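Local coordinates for protein putative tagatose-6-phosphate ketose/aldose isomerase (Escherichia coli, PDB 3C3J) that belongs to the SIS family, with two SIS domains in one chain that pairs with a second copy of itself, at residues A[224-229]-A[269-274]; A[263-268]-A[296-301]; A[237-242]-A[279-284]. All coordinates share one frame; numbering follows the deposited sequence.

Contact 1: residues A[224-229]-A[269-274]; sequences WKRIVY and KSLVDD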
# COMPACT_ATOMS: atom_id res chain seq x y z
N TRP A 224 -4.24 6.12 24.94
CA TRP A 224 -4.10 6.51 23.54
C TRP A 224 -5.37 6.14 22.77
O TRP A 224 -6.07 5.18 23.11
CB TRP A 224 -2.85 5.89 22.89
CG TRP A 224 -2.48 4.57 23.44
CD1 TRP A 224 -3.25 3.45 23.46
CD2 TRP A 224 -1.27 4.24 24.11
NE1 TRP A 224 -2.58 2.44 24.07
CE2 TRP A 224 -1.36 2.89 24.48
CE3 TRP A 224 -0.11 4.96 24.41
CZ2 TRP A 224 -0.33 2.23 25.14
CZ3 TRP A 224 0.91 4.31 25.08
CH2 TRP A 224 0.79 2.96 25.44
N LYS A 225 -5.66 6.95 21.75
CA LYS A 225 -6.79 6.77 20.84
C LYS A 225 -6.33 6.42 19.41
O LYS A 225 -7.14 6.02 18.56
CB LYS A 225 -7.57 8.07 20.73
CG LYS A 225 -8.16 8.55 22.05
CD LYS A 225 -9.44 7.82 22.38
CE LYS A 225 -10.24 8.57 23.48
NZ LYS A 225 -10.54 9.99 23.08
N ARG A 226 -5.06 6.64 19.13
CA ARG A 226 -4.49 6.34 17.81
C ARG A 226 -3.16 5.68 18.01
O ARG A 226 -2.40 6.05 18.92
CB ARG A 226 -4.30 7.59 16.97
CG ARG A 226 -5.59 8.39 16.76
CD ARG A 226 -5.37 9.64 15.94
NE ARG A 226 -6.63 10.28 15.57
CZ ARG A 226 -6.74 11.39 14.84
NH1 ARG A 226 -7.94 11.88 14.56
NH2 ARG A 226 -5.66 12.02 14.39
N ILE A 227 -2.89 4.69 17.17
CA ILE A 227 -1.57 4.10 17.11
C ILE A 227 -1.08 4.13 15.67
O ILE A 227 -1.84 3.88 14.74
CB ILE A 227 -1.54 2.66 17.70
CG1 ILE A 227 -0.11 2.12 17.67
CG2 ILE A 227 -2.48 1.73 16.99
CD1 ILE A 227 0.10 0.92 18.57
N VAL A 228 0.19 4.49 15.51
CA VAL A 228 0.83 4.50 14.22
C VAL A 228 2.09 3.66 14.30
O VAL A 228 2.96 3.92 15.16
CB VAL A 228 1.25 5.91 13.74
CG1 VAL A 228 1.77 5.80 12.24
CG2 VAL A 228 0.13 6.89 13.90
N TYR A 229 2.20 2.69 13.40
CA TYR A 229 3.45 1.94 13.23
C TYR A 229 4.17 2.40 11.98
O TYR A 229 3.55 2.54 10.92
CB TYR A 229 3.17 0.43 13.12
CG TYR A 229 2.75 -0.24 14.41
CD1 TYR A 229 3.70 -0.72 15.31
CD2 TYR A 229 1.41 -0.47 14.69
CE1 TYR A 229 3.32 -1.39 16.48
CE2 TYR A 229 1.01 -1.12 15.84
CZ TYR A 229 1.97 -1.58 16.74
OH TYR A 229 1.58 -2.24 17.87
N LYS A 269 1.67 12.66 8.85
CA LYS A 269 2.13 13.12 10.15
C LYS A 269 1.08 13.97 10.88
O LYS A 269 1.06 14.05 12.11
CB LYS A 269 3.40 13.93 9.95
CG LYS A 269 4.19 14.11 11.19
CD LYS A 269 5.35 15.06 10.92
CE LYS A 269 5.91 15.57 12.23
NZ LYS A 269 6.94 16.63 12.07
N SER A 270 0.19 14.58 10.10
CA SER A 270 -0.88 15.38 10.66
C SER A 270 -1.78 14.57 11.57
O SER A 270 -2.45 15.13 12.42
CB SER A 270 -1.72 16.00 9.54
OG SER A 270 -2.26 14.98 8.74
N LEU A 271 -1.79 13.26 11.41
CA LEU A 271 -2.56 12.44 12.33
C LEU A 271 -2.00 12.40 13.77
O LEU A 271 -2.71 12.04 14.71
CB LEU A 271 -2.81 11.06 11.72
CG LEU A 271 -1.74 10.01 11.83
CD1 LEU A 271 -1.85 9.36 13.18
CD2 LEU A 271 -1.86 8.99 10.66
N VAL A 272 -0.74 12.75 13.96
CA VAL A 272 -0.15 12.68 15.30
C VAL A 272 -0.76 13.75 16.22
O VAL A 272 -0.67 14.95 15.97
CB VAL A 272 1.38 12.83 15.27
CG1 VAL A 272 1.95 12.79 16.68
CG2 VAL A 272 2.01 11.73 14.41
N ASP A 273 -1.43 13.30 17.27
CA ASP A 273 -1.96 14.20 18.29
C ASP A 273 -1.52 13.72 19.67
O ASP A 273 -0.75 12.75 19.79
CB ASP A 273 -3.49 14.33 18.17
CG ASP A 273 -4.25 13.02 18.44
OD1 ASP A 273 -3.76 12.11 19.14
OD2 ASP A 273 -5.40 12.90 17.97
N ASP A 274 -1.99 14.39 20.72
CA ASP A 274 -1.54 14.06 22.08
C ASP A 274 -2.22 12.82 22.68
O ASP A 274 -2.03 12.53 23.86
CB ASP A 274 -1.65 15.29 23.02
CG ASP A 274 -3.08 15.72 23.30
OD1 ASP A 274 -4.03 15.02 22.90
OD2 ASP A 274 -3.25 16.80 23.95

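Contact 2: residues A[263-268]-A[296-301]; sequences GFRHGP and LAELRR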
# COMPACT_ATOMS: atom_id res chain seq x y z
N GLY A 263 7.80 8.43 4.16
CA GLY A 263 6.45 8.65 3.66
C GLY A 263 5.60 9.46 4.63
O GLY A 263 4.80 10.32 4.22
N PHE A 264 5.82 9.23 5.93
CA PHE A 264 5.05 9.87 7.00
C PHE A 264 5.10 11.39 6.97
O PHE A 264 4.13 12.06 7.33
CB PHE A 264 5.52 9.35 8.37
CG PHE A 264 4.51 9.51 9.49
CD1 PHE A 264 3.21 9.07 9.34
CD2 PHE A 264 4.91 10.04 10.71
CE1 PHE A 264 2.28 9.20 10.38
CE2 PHE A 264 4.00 10.16 11.76
CZ PHE A 264 2.69 9.74 11.60
N ARG A 265 6.22 11.94 6.52
CA ARG A 265 6.39 13.40 6.46
C ARG A 265 5.47 14.10 5.47
O ARG A 265 5.13 15.25 5.66
CB ARG A 265 7.81 13.76 6.06
CG ARG A 265 8.81 13.55 7.15
CD ARG A 265 10.04 14.35 6.85
NE ARG A 265 11.05 14.09 7.86
CZ ARG A 265 11.93 13.10 7.79
NH1 ARG A 265 11.95 12.26 6.75
NH2 ARG A 265 12.81 12.96 8.76
N HIS A 266 5.07 13.39 4.41
CA HIS A 266 4.34 13.99 3.29
C HIS A 266 2.80 14.02 3.45
O HIS A 266 2.05 13.69 2.50
CB HIS A 266 4.75 13.27 2.01
CG HIS A 266 6.16 13.53 1.61
ND1 HIS A 266 7.22 12.77 2.06
CD2 HIS A 266 6.70 14.49 0.83
CE1 HIS A 266 8.34 13.24 1.56
NE2 HIS A 266 8.06 14.27 0.79
N GLY A 267 2.34 14.43 4.63
CA GLY A 267 0.91 14.56 4.94
C GLY A 267 0.44 13.77 6.15
O GLY A 267 -0.22 14.31 7.04
N PRO A 268 0.74 12.46 6.18
CA PRO A 268 0.18 11.59 7.23
C PRO A 268 0.55 11.96 8.68
O PRO A 268 -0.20 11.65 9.60
CB PRO A 268 0.72 10.21 6.86
CG PRO A 268 0.97 10.28 5.43
CD PRO A 268 1.49 11.67 5.20
N LEU A 296 12.71 9.62 13.64
CA LEU A 296 12.55 9.46 15.08
C LEU A 296 12.93 10.76 15.82
O LEU A 296 12.20 11.24 16.68
CB LEU A 296 13.43 8.32 15.57
CG LEU A 296 13.32 7.92 17.04
CD1 LEU A 296 11.85 7.65 17.39
CD2 LEU A 296 14.22 6.70 17.27
N ALA A 297 14.08 11.31 15.44
CA ALA A 297 14.54 12.58 16.04
C ALA A 297 13.51 13.70 15.90
O ALA A 297 13.25 14.48 16.83
CB ALA A 297 15.86 13.01 15.41
N GLU A 298 12.91 13.79 14.73
CA GLU A 298 11.89 14.77 14.45
C GLU A 298 10.64 14.55 15.31
O GLU A 298 10.11 15.51 15.89
CB GLU A 298 11.54 14.74 12.95
CG GLU A 298 10.39 15.65 12.50
CD GLU A 298 10.19 15.61 10.99
OE1 GLU A 298 11.21 15.50 10.25
OE2 GLU A 298 9.01 15.67 10.55
N LEU A 299 10.17 13.31 15.42
CA LEU A 299 9.02 13.02 16.28
C LEU A 299 9.31 13.29 17.75
O LEU A 299 8.43 13.72 18.48
CB LEU A 299 8.56 11.56 16.10
CG LEU A 299 8.07 11.21 14.69
CD1 LEU A 299 7.44 9.82 14.67
CD2 LEU A 299 7.11 12.26 14.14
N ARG A 300 10.54 13.04 18.19
CA ARG A 300 10.93 13.26 19.58
C ARG A 300 11.01 14.76 19.88
O ARG A 300 10.50 15.24 20.91
CB ARG A 300 12.28 12.59 19.87
CG ARG A 300 12.21 11.05 19.98
CD ARG A 300 13.18 10.52 21.02
NE ARG A 300 13.41 9.08 20.98
CZ ARG A 300 12.52 8.15 21.34
NH1 ARG A 300 11.30 8.49 21.72
NH2 ARG A 300 12.87 6.87 21.31
N ARG A 301 11.60 15.49 18.95
CA ARG A 301 11.70 16.94 19.05
C ARG A 301 10.34 17.64 19.01
O ARG A 301 10.12 18.58 19.78
CB ARG A 301 12.56 17.47 17.90
CG ARG A 301 13.25 18.76 18.19
CD ARG A 301 13.47 19.61 16.93
NE ARG A 301 13.81 18.89 15.68
CZ ARG A 301 12.94 18.52 14.71
NH1 ARG A 301 11.62 18.74 14.82
NH2 ARG A 301 13.40 17.90 13.62
O HOH W 1 13.99 15.21 10.05

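Contact 3: residues A[237-242]-A[279-284]; sequences GAARES and VVFVSS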
# COMPACT_ATOMS: atom_id res chain seq x y z
N GLY A 237 5.37 -3.25 5.60
CA GLY A 237 4.43 -4.37 5.67
C GLY A 237 4.25 -4.92 7.08
O GLY A 237 3.15 -5.31 7.46
N ALA A 238 5.33 -4.98 7.85
CA ALA A 238 5.27 -5.35 9.27
C ALA A 238 4.46 -4.33 10.07
O ALA A 238 3.62 -4.70 10.93
CB ALA A 238 6.69 -5.50 9.84
N ALA A 239 4.68 -3.05 9.77
CA ALA A 239 3.88 -1.97 10.37
C ALA A 239 2.40 -2.11 10.05
O ALA A 239 1.56 -1.92 10.92
CB ALA A 239 4.41 -0.59 9.97
N ARG A 240 2.09 -2.49 8.80
CA ARG A 240 0.72 -2.68 8.36
C ARG A 240 0.03 -3.83 9.08
O ARG A 240 -1.12 -3.68 9.55
CB ARG A 240 0.69 -2.91 6.85
CG ARG A 240 -0.70 -2.84 6.25
CD ARG A 240 -0.53 -2.90 4.70
NE ARG A 240 -1.78 -2.66 4.01
CZ ARG A 240 -1.88 -2.65 2.67
NH1 ARG A 240 -0.83 -2.90 1.90
NH2 ARG A 240 -3.05 -2.44 2.11
N GLU A 241 0.73 -4.95 9.20
CA GLU A 241 0.22 -6.09 9.99
C GLU A 241 0.01 -5.72 11.46
O GLU A 241 -0.99 -6.13 12.09
CB GLU A 241 1.22 -7.25 9.87
CG GLU A 241 0.96 -8.48 10.76
CD GLU A 241 -0.48 -9.00 10.76
OE1 GLU A 241 -1.28 -8.64 9.85
OE2 GLU A 241 -0.79 -9.79 11.68
N SER A 242 0.97 -4.99 12.03
CA SER A 242 0.91 -4.52 13.40
C SER A 242 -0.31 -3.63 13.62
O SER A 242 -1.03 -3.79 14.60
CB SER A 242 2.19 -3.78 13.77
OG SER A 242 3.31 -4.64 13.72
N VAL A 279 5.01 4.02 17.06
CA VAL A 279 6.04 3.00 17.23
C VAL A 279 6.87 2.89 15.96
O VAL A 279 6.34 2.70 14.87
CB VAL A 279 5.43 1.62 17.60
CG1 VAL A 279 6.54 0.56 17.79
CG2 VAL A 279 4.53 1.74 18.83
N VAL A 280 8.19 3.01 16.11
CA VAL A 280 9.11 3.00 14.98
C VAL A 280 9.93 1.73 15.00
O VAL A 280 10.68 1.49 15.95
CB VAL A 280 10.03 4.23 14.97
CG1 VAL A 280 10.98 4.19 13.76
CG2 VAL A 280 9.19 5.53 14.99
N PHE A 281 9.79 0.94 13.95
CA PHE A 281 10.60 -0.25 13.72
C PHE A 281 11.90 0.18 12.99
O PHE A 281 11.90 0.40 11.78
CB PHE A 281 9.86 -1.28 12.85
CG PHE A 281 8.55 -1.82 13.43
CD1 PHE A 281 8.26 -1.79 14.80
CD2 PHE A 281 7.64 -2.44 12.58
CE1 PHE A 281 7.07 -2.30 15.28
CE2 PHE A 281 6.47 -2.98 13.05
CZ PHE A 281 6.17 -2.93 14.40
N VAL A 282 13.00 0.30 13.74
CA VAL A 282 14.23 0.82 13.18
C VAL A 282 14.98 -0.23 12.34
O VAL A 282 15.23 -1.36 12.80
CB VAL A 282 15.14 1.37 14.31
CG1 VAL A 282 16.48 1.92 13.76
CG2 VAL A 282 14.40 2.44 15.09
N SER A 283 15.34 0.14 11.12
CA SER A 283 16.09 -0.75 10.24
C SER A 283 17.43 -1.14 10.84
O SER A 283 18.05 -0.36 11.56
CB SER A 283 16.28 -0.12 8.85
OG SER A 283 16.99 -0.99 7.99
N SER A 284 17.86 -2.36 10.54
CA SER A 284 19.23 -2.83 10.82
C SER A 284 20.19 -2.55 9.67
O SER A 284 21.40 -2.79 9.78
CB SER A 284 19.21 -4.34 11.10
OG SER A 284 18.76 -5.04 9.96

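Contact 1: residues A[224-229]-A[269-274]
Strand 226-229 and the 3-10 segment and loop of 269-274 come nearest at Arg226 and Val272, whose CA atoms lie 8.1 Å apart, too wide a gap for backbone-to-backbone bonds, so side chains from the strand must reach across. Arg226 does so with a chain extended from CG to NE (chi2 179°), which carries its guanidinium to the C-terminal end of the 3-10 segment 269-271. There NH2 donates to Leu271 O at 3.0 Å in a bent bond (N-H...O angle 147°), with the oxygen almost in the guanidinium plane. Asp273 approaches differently: OD2 stands over one face of the guanidinium, 3.7 Å from Arg226 NH2, a long salt bridge of charge alone to which no N-H points. Asp273 OD1 is held by Thr276. Two residues along the strand, the methyl CG2 of Val228 meets CD1 of Leu271 at 3.2 Å, tighter than usual for two carbons, and Phe257 of the neighbouring strand packs against both residues. Branched aliphatic side chains suit this buried spot. The same NH2 of Arg226 also reaches Gly252 O of the second subunit, so one guanidinium bonds to backbone carbonyls of two chains, while the nearby carboxylate probably helps to offset its buried charge.

Contact 2: residues A[263-268]-A[296-301]
In the second SIS domain of the chain, the short helix 261-264 and the turn after it meet helix 288-302 on one side of the parallel sheet, through a salt bridge beside an apolar contact. Arg265 NE donates to Glu298 OE1 at 2.8 Å, nearly straight at 169°. The oxygen lies in the guanidinium plane, whereas NE reaches it on the syn side, 28° out of the carboxylate plane; the two planes are 48° apart. A second, weak bond joins Arg265 NH2 to the same OE1 at 3.4 Å, and a water 2.8 Å from both NH2 and OE1 links the pair again. Glu298 gets there with CG opposite its backbone N and the chain extended beyond, which pushes the carboxylate well clear of the helix. Its other oxygen, OE2, forms a salt bridge with Lys269, so the acid is shared by two bases and probably stays ionised. Closer to the sheet, Leu299 CD2 touches the edge of the Phe264 ring at CE2, 4.4 Å away; both side chains also rest on Leu230 of strand 226-231. Gly376 of the second subunit packs on Arg265 and Glu298. Apolar residues facing the strands, with charged ones farther out, are typical of helices that flank the sheet of an alpha/beta sandwich such as the SIS fold.

Contact 3: residues A[237-242]-A[279-284]
Phe281, the last residue of strand 276-281, turns its ring edge into the flank of helix 235-249. Its CG lies opposite the carbonyl carbon (chi1 -61°), which sends the ring from the strand toward the helix with CE2 and CZ leading. CE2 meets the backbone between Ala238 and Ala239, 3.8 Å from Ala238 C and 3.7 Å from Ala239 N, both near the ring plane. Ala238 CB lies 4.1 Å and Ala239 CB 4.4 Å from Phe281 CE2. Alanine suits both positions, since its single methyl lets the ring edge come down to the peptide between them. One turn on, Ser242 CB lies 4.1 Å from Phe281 CZ; its OG, opposite the carbonyl carbon (chi1 -64°), apparently donates back to Ala238 O, though its position is doubtful. Local axes of helix and strand are 9.8 Å apart and run at 145°, as expected where a helix returns across a parallel sheet. Around this edge contact, Phe342 of helix 335-356 stacks with the Phe281 ring, and Tyr229 of the next strand packs on Ala239 and Ser242. No hydrogen bond joins the two segments: buried aromatic C-H groups set against small side chains and helix backbone join helix to sheet by van der Waals packing.

In the fold
Within the second SIS domain, strand 226-231 runs into helix 235-249, and the chain then passes through strand 255-259 and helix 261-264. Contact 1 closes the first loop, bringing the 3-10 segment and loop of 269-274 back to strand 226-231. Contact 3 next joins helix 235-249 to strand 276-281, and contact 2 closes last, between the 261-264 region and helix 288-302. All three loops cross pairwise; none encloses another. Val272 packs on Phe264 between contacts 1 and 2, Val228 O probably accepts a hydrogen bond from Val279 N between contacts 1 and 3, and Leu296 packs on Val280 between contacts 2 and 3. Contacts 1 and 2 also touch the second subunit.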